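Local atomic coordinates of putative methyltransferase from antibiotic biosynthesis pathway (Anabaena variabilis ATCC 29413, PDB entry 3EGE), a protein that probably acts as an S-adenosylmethionine-dependent methyltransferase, possibly in an antibiotic biosynthesis pathway. Residues A[13-17]-A[203-207]; A[135-139]-A[248-253]; A[142-146]-A[222-226]; A[191-195]-A[242-248]. One frame throughout, in Å; residues are numbered along the deposited sequence.

Interaction 1: residues A[13-17]-A[203-207]; sequences SQTRV and EVRAG
Arg16 reaches across from the loop ahead of helix 20-30, the first helix of the Rossmann-like methyltransferase fold, to the C-terminal end of helix 202-206, where the last turn leaves a backbone carbonyl pointing outward. Its NH1 donates to Gly207 O at 2.9 Å, with an N-H...O angle of 152°, and stands almost in line with the carbonyl bond. A positive group probably suits this place, because the C-terminal end of a helix carries partial negative charge. The bend at chi2 brings Arg16 CD to 3.4 Å from Gly207 O, and the bend at chi3 turns the guanidinium back to the same oxygen. Thr15 works beside it with both branches. CG2 packs on the helix backbone, 3.6 Å from Glu203 O. A chi1 of 63°, with OG1 between the backbone N and the carbonyl carbon, sets the hydroxyl toward a water; that contact, 2.5 Å from Thr15 OG1, is doubtfully short, but the water donates more convincingly to Val204 O at 2.8 Å. Thr15 OG1 also lies 3.9 Å from Gly207 CA, a closeness that suits glycine. Farther out, the amide of Gln14 ends over the aliphatic part of Glu203, Gln14 NE2 lying 3.4 Å from Glu203 CB.

The second shell fixes these groups. Asp186 forms a salt bridge with Arg16 NE, so NE and NH1 each have a partner, and Leu187 packs against both Thr15 and Val204. The loop itself is braced by Ser13, whose OG donates to Arg16 O at 3.2 Å from above the carbonyl plane, 51° out of it.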
# COMPACT_ATOMS: atom_id res chain seq x y z
N SER A 13 -6.29 -8.36 -7.65
CA SER A 13 -7.42 -7.42 -7.40
C SER A 13 -8.77 -8.18 -7.41
O SER A 13 -9.74 -7.75 -8.05
CB SER A 13 -7.38 -6.23 -8.40
OG SER A 13 -8.10 -5.07 -7.97
N GLN A 14 -8.78 -9.33 -6.73
CA GLN A 14 -9.97 -10.17 -6.48
C GLN A 14 -10.30 -9.99 -4.99
O GLN A 14 -11.47 -9.81 -4.63
CB GLN A 14 -9.67 -11.64 -6.78
CG GLN A 14 -10.84 -12.61 -6.54
CD GLN A 14 -10.38 -14.06 -6.45
OE1 GLN A 14 -10.16 -14.72 -7.47
NE2 GLN A 14 -10.27 -14.57 -5.21
N THR A 15 -9.27 -10.12 -4.14
CA THR A 15 -9.34 -9.81 -2.71
C THR A 15 -8.73 -8.41 -2.40
O THR A 15 -8.92 -7.90 -1.31
CB THR A 15 -8.65 -10.90 -1.84
OG1 THR A 15 -7.26 -10.99 -2.15
CG2 THR A 15 -9.31 -12.27 -2.06
N ARG A 16 -8.01 -7.81 -3.36
CA ARG A 16 -7.40 -6.46 -3.23
C ARG A 16 -8.28 -5.43 -3.94
O ARG A 16 -7.86 -4.70 -4.83
CB ARG A 16 -5.98 -6.47 -3.81
CG ARG A 16 -5.04 -7.50 -3.20
CD ARG A 16 -4.77 -7.21 -1.74
NE ARG A 16 -4.05 -5.96 -1.55
CZ ARG A 16 -2.74 -5.78 -1.75
NH1 ARG A 16 -1.95 -6.77 -2.13
NH2 ARG A 16 -2.20 -4.59 -1.54
N VAL A 17 -9.53 -5.37 -3.49
CA VAL A 17 -10.55 -4.50 -4.06
C VAL A 17 -10.30 -3.13 -3.40
O VAL A 17 -10.34 -3.04 -2.17
CB VAL A 17 -11.96 -5.07 -3.74
CG1 VAL A 17 -13.06 -4.18 -4.32
CG2 VAL A 17 -12.07 -6.59 -4.21
N GLU A 203 -7.26 -17.92 -1.38
CA GLU A 203 -7.41 -16.71 -2.20
C GLU A 203 -7.01 -15.43 -1.49
O GLU A 203 -6.54 -14.50 -2.15
CB GLU A 203 -8.81 -16.54 -2.84
CG GLU A 203 -10.04 -16.46 -1.91
CD GLU A 203 -10.60 -17.83 -1.48
OE1 GLU A 203 -9.82 -18.80 -1.23
OE2 GLU A 203 -11.85 -17.91 -1.37
N VAL A 204 -7.22 -15.38 -0.17
CA VAL A 204 -6.82 -14.20 0.61
C VAL A 204 -5.29 -14.17 0.64
O VAL A 204 -4.68 -13.13 0.37
CB VAL A 204 -7.46 -14.18 2.02
CG1 VAL A 204 -6.92 -13.01 2.87
CG2 VAL A 204 -9.01 -14.10 1.89
N ARG A 205 -4.68 -15.33 0.92
CA ARG A 205 -3.21 -15.45 0.89
C ARG A 205 -2.59 -15.18 -0.49
O ARG A 205 -1.50 -14.61 -0.57
CB ARG A 205 -2.77 -16.79 1.47
CG ARG A 205 -2.97 -16.78 2.97
CD ARG A 205 -2.64 -18.09 3.68
NE ARG A 205 -3.68 -19.11 3.47
CZ ARG A 205 -3.59 -20.20 2.71
NH1 ARG A 205 -2.55 -20.43 1.93
NH2 ARG A 205 -4.62 -21.02 2.66
N ALA A 206 -3.31 -15.56 -1.55
CA ALA A 206 -2.93 -15.30 -2.95
C ALA A 206 -2.78 -13.80 -3.27
O ALA A 206 -1.92 -13.43 -4.08
CB ALA A 206 -3.96 -15.91 -3.89
N GLY A 207 -3.59 -12.95 -2.63
CA GLY A 207 -3.48 -11.51 -2.79
C GLY A 207 -2.43 -10.83 -1.93
O GLY A 207 -2.32 -9.60 -1.98
O HOH W 1 -5.74 -10.59 -0.24

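Interaction 2: residues A[135-139]-A[248-253]; sequences LAQRI and IDIGYR
Ile139 CD1 touches two isoleucines of the facing segment, 3.6 Å from Ile248 CD1 and 3.8 Å from Ile250 CG1. Its side chain crosses that of Ile250 at about a right angle, and branched aliphatic groups suit this buried place because their methyls fill it without polar needs. Ala136 continues the apolar surface: its small side chain rests on the facing backbone, Ala136 CB lying 3.4 Å from Ile250 C, where the two chains run close together.

The next layer is Gln137, whose amide lies across Ile248 CG1. A chi1 of 71° starts its chain off over its own backbone, and the extended part beyond CG carries OE1 to Asp249 N, a bond of 3.2 Å that arrives from above the amide plane. Gln137 N answers by donating to Asp249 O in a nearly straight bond, 178° at the hydrogen. One residue thus binds both backbone polar groups of Asp249, joining the loop after strand 126-131 to the connection between the edge strand 247-248 and strand 252-258 of the mixed sheet.

That connection is shaped by an Asx turn, in which Asp249 OD1 accepts from Gly251 N at 2.8 Å. Gly251 has a positive phi of 78°, which glycine adopts readily. At the polar edge Arg253 grips the carboxylate end-on, NH1 to OD1 in a salt bridge and NH2 to the syn lone pair of OD2. Leu135 lays CB and CD1 against this arginine, Leu135 CB standing 3.6 Å from Arg253 NH2, while Leu158 of helix 158-169 touches both residues.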
# COMPACT_ATOMS: atom_id res chain seq x y z
N LEU A 135 6.53 1.08 14.18
CA LEU A 135 5.53 1.98 14.78
C LEU A 135 4.19 1.29 15.08
O LEU A 135 3.32 1.91 15.71
CB LEU A 135 5.26 3.16 13.85
CG LEU A 135 6.45 4.04 13.47
CD1 LEU A 135 6.03 5.03 12.39
CD2 LEU A 135 6.98 4.70 14.72
N ALA A 136 4.04 0.04 14.64
CA ALA A 136 2.84 -0.73 14.87
C ALA A 136 2.70 -1.19 16.34
O ALA A 136 3.69 -1.35 17.10
CB ALA A 136 2.77 -1.93 13.91
N GLN A 137 1.45 -1.36 16.74
CA GLN A 137 1.12 -1.92 18.02
C GLN A 137 1.14 -3.46 17.84
O GLN A 137 1.14 -3.97 16.72
CB GLN A 137 -0.20 -1.36 18.55
CG GLN A 137 -1.48 -1.77 17.87
CD GLN A 137 -2.65 -0.90 18.36
OE1 GLN A 137 -2.92 0.17 17.81
NE2 GLN A 137 -3.30 -1.33 19.45
N ARG A 138 1.25 -4.17 18.97
CA ARG A 138 1.27 -5.64 19.01
C ARG A 138 0.06 -6.23 18.25
O ARG A 138 -1.07 -5.88 18.55
CB ARG A 138 1.24 -6.07 20.48
CG ARG A 138 1.14 -7.57 20.76
CD ARG A 138 2.47 -8.28 20.74
NE ARG A 138 2.26 -9.72 20.63
CZ ARG A 138 1.79 -10.52 21.59
NH1 ARG A 138 1.49 -10.08 22.81
NH2 ARG A 138 1.63 -11.80 21.33
N ILE A 139 0.30 -7.07 17.25
CA ILE A 139 -0.76 -7.72 16.45
C ILE A 139 -0.58 -9.23 16.58
O ILE A 139 0.53 -9.74 16.40
CB ILE A 139 -0.69 -7.39 14.89
CG1 ILE A 139 -0.44 -5.90 14.63
CG2 ILE A 139 -1.98 -7.80 14.16
CD1 ILE A 139 -1.48 -4.98 15.32
N ILE A 248 -7.32 0.02 14.27
CA ILE A 248 -6.01 -0.29 14.87
C ILE A 248 -4.85 0.31 14.07
O ILE A 248 -4.95 0.46 12.85
CB ILE A 248 -5.83 -1.84 14.99
CG1 ILE A 248 -4.79 -2.19 16.05
CG2 ILE A 248 -5.51 -2.48 13.64
CD1 ILE A 248 -4.69 -3.69 16.36
N ASP A 249 -3.75 0.63 14.76
CA ASP A 249 -2.56 1.16 14.12
C ASP A 249 -1.57 0.03 13.90
O ASP A 249 -0.98 -0.46 14.85
CB ASP A 249 -1.89 2.27 14.94
CG ASP A 249 -0.75 2.97 14.17
OD1 ASP A 249 -0.47 2.64 13.00
OD2 ASP A 249 -0.13 3.86 14.73
N ILE A 250 -1.35 -0.32 12.64
CA ILE A 250 -0.38 -1.35 12.25
C ILE A 250 0.80 -0.69 11.48
O ILE A 250 1.48 -1.35 10.69
CB ILE A 250 -1.06 -2.50 11.48
CG1 ILE A 250 -2.36 -2.93 12.20
CG2 ILE A 250 -0.13 -3.75 11.39
CD1 ILE A 250 -3.15 -4.00 11.47
N GLY A 251 1.06 0.58 11.79
CA GLY A 251 2.16 1.32 11.22
C GLY A 251 1.99 1.87 9.81
O GLY A 251 2.97 2.31 9.23
N TYR A 252 0.76 1.86 9.28
CA TYR A 252 0.51 2.45 7.95
C TYR A 252 0.47 3.96 8.10
O TYR A 252 -0.18 4.50 9.03
CB TYR A 252 -0.75 1.90 7.30
CG TYR A 252 -0.64 0.44 6.94
CD1 TYR A 252 -0.97 -0.56 7.90
CD2 TYR A 252 -0.19 0.04 5.69
CE1 TYR A 252 -0.88 -1.94 7.60
CE2 TYR A 252 -0.10 -1.35 5.34
CZ TYR A 252 -0.44 -2.34 6.31
OH TYR A 252 -0.35 -3.71 6.05
N ARG A 253 1.16 4.63 7.17
CA ARG A 253 1.36 6.07 7.19
C ARG A 253 1.30 6.71 5.80
O ARG A 253 1.85 6.17 4.83
CB ARG A 253 2.77 6.37 7.73
CG ARG A 253 3.06 5.96 9.16
CD ARG A 253 2.41 6.94 10.16
NE ARG A 253 2.65 6.54 11.53
CZ ARG A 253 2.06 5.54 12.19
NH1 ARG A 253 1.14 4.79 11.63
NH2 ARG A 253 2.39 5.29 13.44

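Interaction 3: residues A[142-146]-A[222-226]; sequences YDYFP and GLELL
Tyr144 overlaps Leu226 of helix 216-231 with its ring face: CD1 of the leucine stands 4.0 Å from the ring centroid and only 7° off the normal, a CH-pi contact over the centre. The rim of the same ring, through Tyr144 CD1, comes within 3.5 Å of Leu226 N, and Leu225 CB and CG pack on the CD1 and CE1 side. In Leu226 a chi1 of -174° directs the branch toward the ring, and a chi2 of 48° sets CD1 over it. A tyrosine suits the place since its ring covers apolar surface while its OH is hydrogen-bonded to Asp229, farther along the helix.

In this way the loop between strand 126-131 and helix 146-153 packs on one side of helix 216-231, and Trp235 of helix 234-239 touches both Tyr144 and Leu226. Glycine suits position 222, where Tyr144 O lies 3.3 Å from Gly222 CA and the Phe145 ring also comes against the bare backbone.

Phe145 spans the neighbouring turn, with CE1 on the Gly222-Leu223 peptide, CZ 3.9 Å from Leu223 CD2 and CE2 at the same distance from Leu226 CD2. Its ring also meets Phe211 edge-to-face.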
# COMPACT_ATOMS: atom_id res chain seq x y z
N TYR A 142 1.27 -11.86 13.55
CA TYR A 142 2.68 -12.23 13.43
C TYR A 142 3.13 -13.37 14.32
O TYR A 142 4.21 -13.90 14.11
CB TYR A 142 3.58 -11.02 13.57
CG TYR A 142 3.08 -9.86 12.74
CD1 TYR A 142 2.89 -9.98 11.36
CD2 TYR A 142 2.79 -8.63 13.35
CE1 TYR A 142 2.40 -8.90 10.61
CE2 TYR A 142 2.32 -7.59 12.63
CZ TYR A 142 2.13 -7.71 11.27
OH TYR A 142 1.64 -6.61 10.62
N ASP A 143 2.30 -13.74 15.29
CA ASP A 143 2.56 -14.93 16.09
C ASP A 143 2.26 -16.23 15.31
O ASP A 143 2.72 -17.29 15.70
CB ASP A 143 1.70 -14.92 17.33
CG ASP A 143 1.94 -13.74 18.19
OD1 ASP A 143 3.01 -13.09 18.08
OD2 ASP A 143 1.02 -13.47 18.97
N TYR A 144 1.46 -16.13 14.25
CA TYR A 144 1.16 -17.24 13.35
C TYR A 144 1.94 -17.18 12.04
O TYR A 144 2.28 -18.24 11.49
CB TYR A 144 -0.34 -17.32 13.04
CG TYR A 144 -1.17 -17.57 14.26
CD1 TYR A 144 -1.45 -18.88 14.70
CD2 TYR A 144 -1.71 -16.50 14.99
CE1 TYR A 144 -2.23 -19.10 15.85
CE2 TYR A 144 -2.49 -16.71 16.11
CZ TYR A 144 -2.76 -18.01 16.54
OH TYR A 144 -3.54 -18.18 17.65
N PHE A 145 2.16 -15.97 11.54
CA PHE A 145 2.84 -15.73 10.24
C PHE A 145 4.00 -14.73 10.40
O PHE A 145 3.90 -13.58 9.95
CB PHE A 145 1.80 -15.25 9.21
CG PHE A 145 0.64 -16.21 9.04
CD1 PHE A 145 0.86 -17.50 8.58
CD2 PHE A 145 -0.68 -15.82 9.34
CE1 PHE A 145 -0.21 -18.40 8.41
CE2 PHE A 145 -1.74 -16.71 9.21
CZ PHE A 145 -1.51 -18.00 8.72
N PRO A 146 5.12 -15.18 11.01
CA PRO A 146 6.26 -14.25 11.31
C PRO A 146 6.90 -13.59 10.09
O PRO A 146 7.43 -12.47 10.19
CB PRO A 146 7.26 -15.14 12.06
CG PRO A 146 6.92 -16.53 11.63
CD PRO A 146 5.43 -16.55 11.47
N GLY A 222 1.70 -22.29 10.30
CA GLY A 222 0.90 -21.13 10.74
C GLY A 222 -0.61 -21.36 10.56
O GLY A 222 -1.41 -21.07 11.46
N LEU A 223 -0.97 -21.89 9.39
CA LEU A 223 -2.36 -22.29 9.10
C LEU A 223 -2.89 -23.36 10.06
O LEU A 223 -4.03 -23.26 10.52
CB LEU A 223 -2.52 -22.79 7.65
CG LEU A 223 -2.29 -21.79 6.52
CD1 LEU A 223 -2.29 -22.51 5.16
CD2 LEU A 223 -3.33 -20.67 6.58
N GLU A 224 -2.07 -24.35 10.37
CA GLU A 224 -2.47 -25.42 11.29
C GLU A 224 -2.71 -24.89 12.69
O GLU A 224 -3.71 -25.23 13.33
CB GLU A 224 -1.43 -26.57 11.34
CG GLU A 224 -1.39 -27.44 10.08
CD GLU A 224 -0.18 -28.39 10.02
OE1 GLU A 224 0.96 -27.96 10.30
OE2 GLU A 224 -0.36 -29.57 9.66
N LEU A 225 -1.78 -24.07 13.17
CA LEU A 225 -1.86 -23.45 14.50
C LEU A 225 -3.02 -22.47 14.59
O LEU A 225 -3.77 -22.46 15.57
CB LEU A 225 -0.52 -22.78 14.82
CG LEU A 225 -0.07 -22.47 16.24
CD1 LEU A 225 0.06 -23.74 17.12
CD2 LEU A 225 1.28 -21.74 16.11
N LEU A 226 -3.21 -21.65 13.55
CA LEU A 226 -4.36 -20.72 13.51
C LEU A 226 -5.69 -21.49 13.56
O LEU A 226 -6.56 -21.16 14.37
CB LEU A 226 -4.29 -19.79 12.30
CG LEU A 226 -5.35 -18.68 12.21
CD1 LEU A 226 -5.49 -17.88 13.54
CD2 LEU A 226 -5.04 -17.75 11.02

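Interaction 4: residues A[191-195]-A[242-248]; sequences AAWRR and IHHLQEI
A type I beta turn from Ala192 to Arg195 presents its two central residues, Trp193 and Arg194, to the short 3-10 segment 242-244 and the chain leading into strand 247-248. The indole of Trp193 lies flat on Ile248, whose CG2 stands 3.4 Å from the centroid of the five-membered ring and 11° off its normal, a CH-pi contact. Arg194 CB covers the rim of the opposite face. The six-membered ring runs on along the opposing chain, Trp193 CE3 meeting Ile242 CG1 at 3.7 Å and CH2 packing on Leu245 CB. Tryptophan suits the site because its broad surface touches several residues while NE1 is hydrogen-bonded to Pro181 O.

Arg194 passes polar contacts along the same chain. Its guanidinium points NH1 at Leu245 O in a straight bond of 3.2 Å, 172° at the hydrogen; the oxygen lies in the guanidinium plane. The same nitrogen makes a weak bond to Gln246 OE1. His243 O lies over one guanidinium face, and CZ in turn stands above the rim of the His243 ring, with the two planes 50° apart. Two waters extend the link: one joins Arg194 O to His243 ND1, and another donates to Gln246 OE1 and weakly accepts from Arg194 NH2. A long arginine suits the place, since NH1 alone serves Leu245 O and, weakly, Gln246 OE1, leaving NH2 to reach the water. The arrangement is that of a beta turn packed, through its two central side chains, against the approach to an edge strand.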
# COMPACT_ATOMS: atom_id res chain seq x y z
N ALA A 191 -4.77 -6.33 6.88
CA ALA A 191 -6.13 -5.82 6.73
C ALA A 191 -7.20 -6.71 7.40
O ALA A 191 -8.19 -6.17 7.90
CB ALA A 191 -6.46 -5.55 5.25
N ALA A 192 -6.99 -8.04 7.46
CA ALA A 192 -7.93 -8.95 8.14
C ALA A 192 -7.59 -9.13 9.66
O ALA A 192 -7.87 -10.18 10.27
CB ALA A 192 -8.01 -10.28 7.42
N TRP A 193 -7.03 -8.07 10.27
CA TRP A 193 -6.69 -8.05 11.71
C TRP A 193 -7.83 -8.36 12.69
O TRP A 193 -7.57 -8.74 13.80
CB TRP A 193 -6.08 -6.70 12.13
CG TRP A 193 -6.97 -5.52 12.00
CD1 TRP A 193 -7.07 -4.70 10.92
CD2 TRP A 193 -7.85 -4.99 12.99
NE1 TRP A 193 -7.95 -3.68 11.17
CE2 TRP A 193 -8.44 -3.82 12.44
CE3 TRP A 193 -8.18 -5.36 14.30
CZ2 TRP A 193 -9.38 -3.05 13.14
CZ3 TRP A 193 -9.10 -4.57 15.01
CH2 TRP A 193 -9.69 -3.44 14.42
N ARG A 194 -9.08 -8.13 12.29
CA ARG A 194 -10.22 -8.45 13.16
C ARG A 194 -11.03 -9.62 12.59
O ARG A 194 -12.07 -9.96 13.16
CB ARG A 194 -11.10 -7.21 13.37
CG ARG A 194 -11.57 -7.05 14.82
CD ARG A 194 -12.53 -5.88 14.95
NE ARG A 194 -13.86 -6.27 14.47
CZ ARG A 194 -14.97 -5.54 14.56
NH1 ARG A 194 -14.96 -4.32 15.07
NH2 ARG A 194 -16.12 -6.05 14.09
N ARG A 195 -10.53 -10.25 11.53
CA ARG A 195 -11.19 -11.35 10.82
C ARG A 195 -10.17 -12.48 10.59
O ARG A 195 -9.85 -12.81 9.44
CB ARG A 195 -11.72 -10.82 9.49
CG ARG A 195 -12.84 -9.79 9.63
CD ARG A 195 -13.17 -9.11 8.31
NE ARG A 195 -12.14 -8.14 7.91
CZ ARG A 195 -12.09 -7.48 6.74
NH1 ARG A 195 -12.99 -7.68 5.79
NH2 ARG A 195 -11.11 -6.62 6.53
N ILE A 242 -9.33 -7.76 20.86
CA ILE A 242 -9.15 -7.02 19.60
C ILE A 242 -10.48 -6.83 18.84
O ILE A 242 -10.63 -5.87 18.09
CB ILE A 242 -8.06 -7.72 18.71
CG1 ILE A 242 -7.44 -6.73 17.71
CG2 ILE A 242 -8.61 -8.97 18.03
CD1 ILE A 242 -6.27 -7.30 16.90
N HIS A 243 -11.44 -7.75 19.05
CA HIS A 243 -12.77 -7.66 18.41
C HIS A 243 -13.57 -6.39 18.78
O HIS A 243 -14.41 -5.95 17.99
CB HIS A 243 -13.63 -8.91 18.70
CG HIS A 243 -14.89 -8.96 17.90
ND1 HIS A 243 -14.92 -9.32 16.56
CD2 HIS A 243 -16.16 -8.62 18.22
CE1 HIS A 243 -16.16 -9.22 16.11
NE2 HIS A 243 -16.93 -8.80 17.10
N HIS A 244 -13.29 -5.80 19.94
CA HIS A 244 -13.98 -4.59 20.38
C HIS A 244 -13.46 -3.31 19.74
O HIS A 244 -14.13 -2.29 19.84
CB HIS A 244 -13.94 -4.45 21.92
CG HIS A 244 -14.30 -5.71 22.65
ND1 HIS A 244 -15.48 -6.38 22.45
CD2 HIS A 244 -13.61 -6.41 23.58
CE1 HIS A 244 -15.51 -7.45 23.22
NE2 HIS A 244 -14.39 -7.50 23.92
N LEU A 245 -12.29 -3.35 19.10
CA LEU A 245 -11.71 -2.18 18.43
C LEU A 245 -12.32 -1.94 17.07
O LEU A 245 -12.42 -2.87 16.29
CB LEU A 245 -10.21 -2.36 18.24
CG LEU A 245 -9.32 -2.52 19.46
CD1 LEU A 245 -7.88 -2.71 18.99
CD2 LEU A 245 -9.45 -1.32 20.41
N GLN A 246 -12.70 -0.71 16.76
CA GLN A 246 -13.21 -0.37 15.41
C GLN A 246 -12.06 -0.10 14.43
O GLN A 246 -12.25 -0.25 13.21
CB GLN A 246 -14.24 0.77 15.44
CG GLN A 246 -15.45 0.51 16.37
CD GLN A 246 -16.07 -0.92 16.27
OE1 GLN A 246 -16.31 -1.44 15.17
NE2 GLN A 246 -16.33 -1.54 17.42
N GLU A 247 -10.90 0.31 14.96
CA GLU A 247 -9.68 0.50 14.17
C GLU A 247 -8.40 0.29 14.98
O GLU A 247 -8.41 0.40 16.20
CB GLU A 247 -9.66 1.87 13.49
CG GLU A 247 -9.64 3.05 14.43
CD GLU A 247 -9.87 4.39 13.72
OE1 GLU A 247 -9.92 4.44 12.45
OE2 GLU A 247 -10.00 5.38 14.47
N ILE A 248 -7.32 0.02 14.27
CA ILE A 248 -6.01 -0.29 14.87
C ILE A 248 -4.85 0.31 14.07
O ILE A 248 -4.95 0.46 12.85
CB ILE A 248 -5.83 -1.84 14.99
CG1 ILE A 248 -4.79 -2.19 16.05
CG2 ILE A 248 -5.51 -2.48 13.64
CD1 ILE A 248 -4.69 -3.69 16.36
O HOH W 2 -12.55 -10.60 16.05
O HOH W 3 -18.25 -3.44 14.33

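How the interactions relate
From the N terminus, interaction 1 closes the longest loop, tying the chain ahead of helix 20-30 to the end of helix 202-206 and spanning the five parallel strands on the way. Interaction 2 starts after the last of these, at 135-139, and closes at 248-253 on the final strands. Within that loop lie both interaction 3, which binds 142-146 to helix 216-231, and interaction 4, which joins 191-195 to 242-248. Interactions 3 and 4 cross each other, and interaction 1 crosses all three. Interactions 2 and 4 share Ile248, and a salt bridge from Arg138 to Asp143 connects interactions 2 and 3. Arg205 packs on Leu223 between interactions 1 and 3.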